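Local atomic coordinates of putative aminotransferase class III protein (Arthrobacter aurescens, PDB entry 5G4J), a protein that holds pyridoxal phosphate as an aldimine with phosphoethanolamine and probably acts as a lyase that eliminates phosphate from this amine. Residues 247-252 with 274-279; 216-221 with 253-258; 114-119 with 289-294. One frame throughout, in Å; residues are numbered along the deposited sequence.

Contact 1 of 3, residues 247-252 with 274-279; sequences LVISDE and PELVTM. With EXT ({5-hydroxy-6-methyl-4-[(E)-{[2-(phosphonooxy)ethyl]imino}methyl]pyridin-3-yl}methyl dihydrogen phosphate), chain C.
Ile249 and Leu276, paired across two parallel strands, press their side chains together on one face, CG1 of the first lying 3.8 Å from CD1 of the second. Other apolar contacts extend this layer: the same leucine CD1 reaches Leu247 CD1, and Ile249 CG2 touches Thr278 CG2. Branched residues suit this buried face, beneath helix 120-135. On the opposite face Glu252 CG meets Val277 CG1 at 3.5 Å, and Pro274 CG lies against Ser250 CB.

Backbone bonds zip the strands: Ser250 N to Leu276 O, Thr278 N to Ser250 O (3.0 Å) and Glu252 N to Thr278 O (2.8 Å). This parallel pair belongs to the large sheet of a fold-type I pyridoxal phosphate enzyme, whose hallmark is the aspartate ending a strand: Asp251 OD2 lies 2.6 Å from the pyridine nitrogen NAJ of EXT, and this oxygen is hydrogen-bonded to His148 and Asn124.

Among the polar side chains, Glu275 bends at chi2 (93°), bringing OE1 to Val248 N at 2.9 Å; the N-H arrives from above the carboxylate plane, while Arg242 forms a salt bridge with the same oxygen. Ser250 OG donates to Glu252 OE2 at 2.7 Å, and Tyr267 N binds that oxygen too, while OE1 is hydrogen-bonded to Ser255.

Contact 2 of 3, residues 216-221 with 253-258; sequences LFDPLF and VQSGFG. With EXT ({5-hydroxy-6-methyl-4-[(E)-{[2-(phosphonooxy)ethyl]imino}methyl]pyridin-3-yl}methyl dihydrogen phosphate), chain C.
Leu220 and Ser255 form the close-packed part of this buried contact. The leucine branch CD1 rests 3.7 Å from Ser255 CB, with CG hardly farther off, while the ring of Pro219 comes up to the serine hydroxyl, its CD being 3.4 Å from Ser255 OG. A small residue suits this spot, where a leucine and a proline converge. With chi1 at 64° the hydroxyl is set between the backbone N and the carbonyl carbon, next to the proline ring, and its strongest partner is Glu252 OE1.

The other side is looser, and a single water fills in between the segments. Asp218 and Gln254 come no nearer than 4.0 Å, from Asp218 OD1 to Gln254 CB. The water donates to Asp218 OD1 and accepts from Gln254 N, both at 2.8 Å, and also makes a weak bond to Ser255 OG. Asp218 OD1 is thus gripped twice, since Leu220 N reaches it at 3.0 Å from well above the carboxylate plane. That bond closes an Asx turn, inside a type I turn that ends with Phe221 N on Asp218 O. Ser222 holds the second carboxylate oxygen.

Gln254 bends at chi2 (-69°), which carries its amide away from Asp218 to the ligand. There NE2 donates to two oxygens of EXT at 2.8 Å each, the ring oxygen OAO and OAP of the substrate phosphate, while OE1 accepts from Arg414 and so fixes which way the amide is turned. Val253 lays its CB and both methyls over the pyridine ring, CB 3.8 Å from NAJ. A branched aliphatic residue against the ring, followed by a polar residue bonded to the ring oxygen, is typical of the cofactor site of class-III aminotransferases.

Contact 3 of 3, residues 114-119 with 289-294; sequences LFLTNS and IGAVVT. With EXT ({5-hydroxy-6-methyl-4-[(E)-{[2-(phosphonooxy)ethyl]imino}methyl]pyridin-3-yl}methyl dihydrogen phosphate), chain C.
Phe115 and Val292 face each other as a hydrogen-bonded pair of antiparallel strands, Phe115 N giving to Val292 O at 2.9 Å and Val292 N returning a bond to Phe115 O at 2.8 Å. The phenylalanine side chain leaves with its CB 4.3 Å from Val292 CB and near Val292 O as well. Its CG stands anti to the carbonyl carbon (chi1 -67°), which takes the ring along the neighbouring strand: CD1 passes Val292 O, and CE1 meets the methyl CG2 of Thr294 at 4.0 Å, so the ring offers its edge to both. The side chain also packs on Leu126 and Ile130 of helix 120-135.

On the other face Leu114 rests CD1 against both Ala291 CB, 3.6 Å away, and Val293 CG2; the small alanine leaves room for the leucine.

The second hydrogen-bonded pair, Thr117 with Gly290, lies where the strand gives way to a loop. Thr117 OG1 donates to Ser119 O at 2.9 Å and sits only 3.2 Å from Gly290 CA, where a CB on that residue would collide with both oxygens. A valine in place of Thr117 would probably leave Ser119 O without this donor and the turn into the following helix less firmly held.

Ser119 is the N-cap of helix 120-135, its OG receiving Glu122 N and also bonded to Glu122 of the second subunit; its CB is 3.8 Å from the cofactor phosphate oxygen OAF of EXT. Helix 120-135 packs on Phe115 and Thr117, helix 94-104 on Leu114 and Leu116, and strand 276-279 flanks 290-295 in the same sheet.

In the fold
From the N terminus, segment 114-119 comes first and meets its partner 289-294 only after all the other segments have passed, so contact 3 closes the longest loop. Contacts 1 and 2 both nest inside it and cross each other: 216-221 opens contact 2, 247-252 opens contact 1, 253-258 then closes the former and 274-279 the latter. Strands 111-117, 290-295, 276-279, 247-251 and 214-217 lie in this order across one sheet, with contact 3 at an edge within the chain. Contact 2 instead ties the loops beyond two strand ends. All three reach EXT: contact 3 at its cofactor phosphate, contacts 1 and 2 around its pyridine ring.

Contact 1 of 3, residues 247-252 with 274-279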
# COMPACT_ATOMS: atom_id res chain seq x y z
N LEU A 247 -20.51 -2.39 11.67
CA LEU A 247 -19.32 -2.52 12.48
C LEU A 247 -18.74 -1.16 12.72
O LEU A 247 -19.05 -0.18 12.02
CB LEU A 247 -18.28 -3.38 11.81
CG LEU A 247 -18.75 -4.77 11.34
CD1 LEU A 247 -17.64 -5.54 10.64
CD2 LEU A 247 -19.18 -5.56 12.54
N VAL A 248 -17.88 -1.11 13.71
CA VAL A 248 -17.13 0.11 14.05
C VAL A 248 -15.68 -0.08 13.72
O VAL A 248 -15.06 -1.04 14.17
CB VAL A 248 -17.29 0.49 15.57
CG1 VAL A 248 -16.47 1.74 15.86
CG2 VAL A 248 -18.73 0.76 15.89
N ILE A 249 -15.09 0.90 13.00
CA ILE A 249 -13.66 0.92 12.69
C ILE A 249 -13.06 2.15 13.38
O ILE A 249 -13.42 3.26 13.07
CB ILE A 249 -13.32 0.98 11.18
CG1 ILE A 249 -14.02 -0.11 10.35
CG2 ILE A 249 -11.81 0.94 10.96
CD1 ILE A 249 -13.96 0.14 8.86
N SER A 250 -12.07 1.91 14.27
CA SER A 250 -11.22 3.01 14.77
C SER A 250 -10.00 3.10 13.89
O SER A 250 -9.16 2.15 13.86
CB SER A 250 -10.81 2.79 16.19
OG SER A 250 -10.06 3.95 16.60
N ASP A 251 -9.87 4.24 13.22
CA ASP A 251 -8.70 4.58 12.40
C ASP A 251 -7.70 5.24 13.36
O ASP A 251 -7.91 6.33 13.80
CB ASP A 251 -9.12 5.53 11.29
CG ASP A 251 -7.95 5.99 10.42
OD1 ASP A 251 -6.78 5.89 10.85
OD2 ASP A 251 -8.22 6.45 9.28
N GLU A 252 -6.66 4.50 13.65
CA GLU A 252 -5.60 4.88 14.57
C GLU A 252 -4.36 5.48 13.95
O GLU A 252 -3.34 5.63 14.63
CB GLU A 252 -5.21 3.65 15.44
CG GLU A 252 -6.30 3.20 16.32
CD GLU A 252 -6.61 4.09 17.54
OE1 GLU A 252 -5.74 4.90 17.98
OE2 GLU A 252 -7.76 4.02 18.05
N PRO A 274 -13.92 -1.43 19.27
CA PRO A 274 -14.22 -1.62 17.81
C PRO A 274 -14.03 -3.04 17.40
O PRO A 274 -13.22 -3.72 18.00
CB PRO A 274 -13.21 -0.70 17.11
CG PRO A 274 -12.58 0.09 18.15
CD PRO A 274 -12.81 -0.51 19.51
N GLU A 275 -14.70 -3.46 16.33
CA GLU A 275 -14.44 -4.74 15.73
C GLU A 275 -13.17 -4.75 14.82
O GLU A 275 -12.61 -5.82 14.60
CB GLU A 275 -15.63 -5.20 14.84
CG GLU A 275 -16.87 -5.51 15.66
CD GLU A 275 -17.80 -4.35 15.80
OE1 GLU A 275 -17.42 -3.17 15.68
OE2 GLU A 275 -18.99 -4.61 16.10
N LEU A 276 -12.80 -3.55 14.34
CA LEU A 276 -11.74 -3.30 13.37
C LEU A 276 -10.96 -2.11 13.81
O LEU A 276 -11.52 -1.04 14.13
CB LEU A 276 -12.33 -3.07 12.02
CG LEU A 276 -12.96 -4.32 11.34
CD1 LEU A 276 -14.00 -3.90 10.31
CD2 LEU A 276 -11.94 -5.17 10.64
N VAL A 277 -9.63 -2.25 13.82
CA VAL A 277 -8.72 -1.14 14.15
C VAL A 277 -7.69 -1.08 13.03
O VAL A 277 -7.03 -2.06 12.71
CB VAL A 277 -8.00 -1.36 15.50
CG1 VAL A 277 -7.11 -0.18 15.82
CG2 VAL A 277 -9.06 -1.54 16.56
N THR A 278 -7.52 0.10 12.45
CA THR A 278 -6.55 0.28 11.39
C THR A 278 -5.41 1.23 11.85
O THR A 278 -5.58 2.04 12.78
CB THR A 278 -7.21 0.84 10.16
OG1 THR A 278 -7.79 2.11 10.44
CG2 THR A 278 -8.30 -0.08 9.61
N MET A 279 -4.26 1.12 11.21
CA MET A 279 -3.06 1.79 11.64
C MET A 279 -2.12 1.89 10.47
O MET A 279 -2.23 1.18 9.50
CB MET A 279 -2.44 1.08 12.86
CG MET A 279 -2.01 -0.28 12.63
SD MET A 279 -1.78 -1.16 14.24
CE MET A 279 -3.38 -1.31 14.79
CAA EXT C . -4.14 9.21 6.81
CAB EXT C . -3.15 9.98 6.14
PAC EXT C . -1.52 6.61 4.21
OAD EXT C . -1.34 7.98 3.61
OAE EXT C . -0.42 5.87 4.73
OAF EXT C . -2.07 5.73 3.12
OAG EXT C . -2.54 6.76 5.33
CAH EXT C . -3.91 7.24 5.22
CAI EXT C . -4.50 7.89 6.35
NAJ EXT C . -6.23 7.72 8.10
CAK EXT C . -5.56 7.23 7.02
CAL EXT C . -5.90 8.97 8.55
CAM EXT C . -6.63 9.50 9.66
CAN EXT C . -4.89 9.73 7.91
OAO EXT C . -4.61 11.00 8.38
OAP EXT C . -1.54 14.13 9.35
PAQ EXT C . -0.51 14.33 8.18
OAR EXT C . -0.71 15.75 7.56
OAS EXT C . 0.97 14.17 8.55
OAT EXT C . -0.99 13.22 7.00
CAU EXT C . -1.96 13.50 6.01
CAV EXT C . -2.22 12.13 5.37
NAW EXT C . -3.02 11.29 6.32

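Contact 2 of 3, residues 216-221 with 253-258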
# COMPACT_ATOMS: atom_id res chain seq x y z
N LEU A 216 -16.69 4.75 10.64
CA LEU A 216 -15.26 4.82 10.54
C LEU A 216 -14.85 6.16 11.12
O LEU A 216 -15.38 7.24 10.73
CB LEU A 216 -14.84 4.70 9.04
CG LEU A 216 -13.41 5.08 8.65
CD1 LEU A 216 -12.42 4.14 9.33
CD2 LEU A 216 -13.21 5.03 7.13
N PHE A 217 -13.91 6.19 12.05
CA PHE A 217 -13.53 7.50 12.65
C PHE A 217 -12.12 7.49 13.17
O PHE A 217 -11.60 6.44 13.59
CB PHE A 217 -14.51 7.84 13.83
CG PHE A 217 -14.31 6.99 15.08
CD1 PHE A 217 -14.69 5.66 15.15
CD2 PHE A 217 -13.77 7.55 16.24
CE1 PHE A 217 -14.48 4.88 16.28
CE2 PHE A 217 -13.62 6.76 17.40
CZ PHE A 217 -13.94 5.44 17.41
N ASP A 218 -11.56 8.70 13.20
CA ASP A 218 -10.30 9.02 13.88
C ASP A 218 -10.68 9.46 15.29
O ASP A 218 -11.30 10.50 15.46
CB ASP A 218 -9.54 10.11 13.13
CG ASP A 218 -8.47 10.87 13.99
OD1 ASP A 218 -8.01 10.33 15.04
OD2 ASP A 218 -8.15 12.02 13.62
N PRO A 219 -10.29 8.70 16.32
CA PRO A 219 -10.68 9.07 17.75
C PRO A 219 -10.31 10.52 18.20
O PRO A 219 -11.03 11.13 19.01
CB PRO A 219 -9.86 8.07 18.58
CG PRO A 219 -9.78 6.89 17.72
CD PRO A 219 -9.50 7.45 16.33
N LEU A 220 -9.26 11.09 17.62
CA LEU A 220 -8.90 12.47 17.95
C LEU A 220 -9.69 13.51 17.14
O LEU A 220 -9.59 14.71 17.46
CB LEU A 220 -7.40 12.72 17.75
CG LEU A 220 -6.52 12.18 18.87
CD1 LEU A 220 -5.07 12.19 18.44
CD2 LEU A 220 -6.66 13.07 20.15
N PHE A 221 -10.38 13.07 16.06
CA PHE A 221 -11.08 13.97 15.16
C PHE A 221 -10.16 15.13 14.84
O PHE A 221 -10.55 16.30 14.89
CB PHE A 221 -12.47 14.39 15.76
CG PHE A 221 -13.40 13.24 15.87
CD1 PHE A 221 -14.08 12.80 14.73
CD2 PHE A 221 -13.50 12.50 17.07
CE1 PHE A 221 -14.92 11.69 14.79
CE2 PHE A 221 -14.29 11.40 17.14
CZ PHE A 221 -15.03 11.00 16.00
N VAL A 253 -4.45 5.91 12.69
CA VAL A 253 -3.27 6.42 12.01
C VAL A 253 -2.76 7.70 12.72
O VAL A 253 -1.57 7.92 12.82
CB VAL A 253 -3.57 6.66 10.53
CG1 VAL A 253 -2.53 7.46 9.89
CG2 VAL A 253 -3.77 5.34 9.79
N GLN A 254 -3.66 8.52 13.23
CA GLN A 254 -3.29 9.73 13.96
C GLN A 254 -3.23 9.52 15.49
O GLN A 254 -2.42 10.24 16.15
CB GLN A 254 -4.31 10.87 13.73
CG GLN A 254 -4.41 11.31 12.30
CD GLN A 254 -3.20 12.02 11.80
OE1 GLN A 254 -2.43 12.56 12.56
NE2 GLN A 254 -2.98 11.97 10.49
N SER A 255 -4.05 8.64 16.07
CA SER A 255 -4.18 8.60 17.52
C SER A 255 -3.42 7.42 18.15
O SER A 255 -3.45 7.23 19.32
CB SER A 255 -5.67 8.58 17.88
OG SER A 255 -6.28 7.40 17.40
N GLY A 256 -2.85 6.56 17.32
CA GLY A 256 -2.28 5.30 17.76
C GLY A 256 -0.86 5.32 18.34
O GLY A 256 -0.24 6.36 18.46
N PHE A 257 -0.42 4.14 18.77
CA PHE A 257 0.91 3.94 19.33
C PHE A 257 1.25 4.87 20.50
O PHE A 257 2.36 5.31 20.67
CB PHE A 257 1.97 3.93 18.22
CG PHE A 257 1.82 2.75 17.30
CD1 PHE A 257 0.86 2.78 16.30
CD2 PHE A 257 2.54 1.58 17.52
CE1 PHE A 257 0.70 1.65 15.52
CE2 PHE A 257 2.36 0.46 16.77
CZ PHE A 257 1.45 0.50 15.76
N GLY A 258 0.26 5.12 21.36
CA GLY A 258 0.49 5.89 22.56
C GLY A 258 0.55 7.39 22.42
O GLY A 258 0.81 8.09 23.39
CAA EXT C . -4.14 9.21 6.81
CAB EXT C . -3.15 9.98 6.14
PAC EXT C . -1.52 6.61 4.21
OAD EXT C . -1.34 7.98 3.61
OAE EXT C . -0.42 5.87 4.73
OAF EXT C . -2.07 5.73 3.12
OAG EXT C . -2.54 6.76 5.33
CAH EXT C . -3.91 7.24 5.22
CAI EXT C . -4.50 7.89 6.35
NAJ EXT C . -6.23 7.72 8.10
CAK EXT C . -5.56 7.23 7.02
CAL EXT C . -5.90 8.97 8.55
CAM EXT C . -6.63 9.50 9.66
CAN EXT C . -4.89 9.73 7.91
OAO EXT C . -4.61 11.00 8.38
OAP EXT C . -1.54 14.13 9.35
PAQ EXT C . -0.51 14.33 8.18
OAR EXT C . -0.71 15.75 7.56
OAS EXT C . 0.97 14.17 8.55
OAT EXT C . -0.99 13.22 7.00
CAU EXT C . -1.96 13.50 6.01
CAV EXT C . -2.22 12.13 5.37
NAW EXT C . -3.02 11.29 6.32
O HOH W 1 -6.27 8.31 14.20

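Contact 3 of 3, residues 114-119 with 289-294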
# COMPACT_ATOMS: atom_id res chain seq x y z
N LEU A 114 -4.69 -10.25 13.07
CA LEU A 114 -4.00 -9.17 12.43
C LEU A 114 -3.88 -9.51 10.92
O LEU A 114 -3.60 -10.67 10.56
CB LEU A 114 -2.57 -9.10 13.02
CG LEU A 114 -1.52 -8.30 12.35
CD1 LEU A 114 -1.92 -6.86 12.50
CD2 LEU A 114 -0.14 -8.46 12.95
N PHE A 115 -4.17 -8.53 10.11
CA PHE A 115 -3.81 -8.51 8.67
C PHE A 115 -2.77 -7.37 8.56
O PHE A 115 -3.03 -6.20 8.94
CB PHE A 115 -4.95 -8.13 7.77
CG PHE A 115 -6.09 -9.11 7.68
CD1 PHE A 115 -7.20 -9.00 8.55
CD2 PHE A 115 -6.16 -10.03 6.68
CE1 PHE A 115 -8.28 -9.87 8.44
CE2 PHE A 115 -7.26 -10.90 6.56
CZ PHE A 115 -8.31 -10.82 7.47
N LEU A 116 -1.58 -7.68 8.02
CA LEU A 116 -0.60 -6.66 7.80
C LEU A 116 -0.78 -6.06 6.40
O LEU A 116 -1.23 -6.76 5.49
CB LEU A 116 0.79 -7.21 8.01
CG LEU A 116 1.16 -7.39 9.49
CD1 LEU A 116 2.33 -8.34 9.68
CD2 LEU A 116 1.50 -6.05 10.12
N THR A 117 -0.49 -4.76 6.24
CA THR A 117 -0.52 -4.10 4.95
C THR A 117 0.72 -3.23 4.81
O THR A 117 1.59 -3.27 5.67
CB THR A 117 -1.78 -3.17 4.79
OG1 THR A 117 -1.67 -2.05 5.66
CG2 THR A 117 -3.05 -3.89 5.09
N ASN A 118 0.77 -2.42 3.74
CA ASN A 118 1.94 -1.51 3.55
C ASN A 118 1.64 -0.03 3.74
O ASN A 118 2.49 0.80 3.51
CB ASN A 118 2.55 -1.78 2.17
CG ASN A 118 2.73 -3.24 1.89
OD1 ASN A 118 2.01 -3.85 1.03
ND2 ASN A 118 3.67 -3.82 2.54
N SER A 119 0.41 0.33 4.13
CA SER A 119 0.04 1.72 4.35
C SER A 119 -1.28 1.78 5.10
O SER A 119 -2.06 0.80 5.16
CB SER A 119 -0.17 2.46 3.01
OG SER A 119 -1.28 1.92 2.28
N ILE A 289 4.30 0.38 6.44
CA ILE A 289 3.61 -0.73 7.09
C ILE A 289 2.23 -0.09 7.50
O ILE A 289 2.16 1.09 7.96
CB ILE A 289 4.31 -1.18 8.39
CG1 ILE A 289 5.81 -1.40 8.23
CG2 ILE A 289 3.67 -2.44 8.95
CD1 ILE A 289 6.56 -1.71 9.55
N GLY A 290 1.21 -0.91 7.40
CA GLY A 290 -0.06 -0.68 8.06
C GLY A 290 -0.60 -1.97 8.61
O GLY A 290 -0.01 -3.05 8.45
N ALA A 291 -1.76 -1.89 9.23
CA ALA A 291 -2.42 -3.07 9.68
C ALA A 291 -3.89 -2.89 9.89
O ALA A 291 -4.38 -1.79 10.20
CB ALA A 291 -1.74 -3.55 11.01
N VAL A 292 -4.59 -4.03 9.88
CA VAL A 292 -5.99 -4.14 10.33
C VAL A 292 -5.94 -5.17 11.51
O VAL A 292 -5.55 -6.34 11.34
CB VAL A 292 -6.94 -4.65 9.27
CG1 VAL A 292 -8.35 -4.80 9.85
CG2 VAL A 292 -6.89 -3.72 8.07
N VAL A 293 -6.33 -4.73 12.69
CA VAL A 293 -6.50 -5.66 13.85
C VAL A 293 -7.98 -5.91 14.02
O VAL A 293 -8.82 -4.99 13.92
CB VAL A 293 -5.85 -5.07 15.07
CG1 VAL A 293 -6.24 -5.82 16.34
CG2 VAL A 293 -4.31 -5.12 14.92
N THR A 294 -8.32 -7.18 14.23
CA THR A 294 -9.70 -7.58 14.22
C THR A 294 -9.94 -8.82 15.10
O THR A 294 -9.04 -9.25 15.83
CB THR A 294 -10.24 -7.70 12.78
OG1 THR A 294 -11.67 -7.69 12.81
CG2 THR A 294 -9.80 -8.92 12.07
CAA EXT C . -4.14 9.21 6.81
CAB EXT C . -3.15 9.98 6.14
PAC EXT C . -1.52 6.61 4.21
OAD EXT C . -1.34 7.98 3.61
OAE EXT C . -0.42 5.87 4.73
OAF EXT C . -2.07 5.73 3.12
OAG EXT C . -2.54 6.76 5.33
CAH EXT C . -3.91 7.24 5.22
CAI EXT C . -4.50 7.89 6.35
NAJ EXT C . -6.23 7.72 8.10
CAK EXT C . -5.56 7.23 7.02
CAL EXT C . -5.90 8.97 8.55
CAM EXT C . -6.63 9.50 9.66
CAN EXT C . -4.89 9.73 7.91
OAO EXT C . -4.61 11.00 8.38
OAP EXT C . -1.54 14.13 9.35
PAQ EXT C . -0.51 14.33 8.18
OAR EXT C . -0.71 15.75 7.56
OAS EXT C . 0.97 14.17 8.55
OAT EXT C . -0.99 13.22 7.00
CAU EXT C . -1.96 13.50 6.01
CAV EXT C . -2.22 12.13 5.37
NAW EXT C . -3.02 11.29 6.32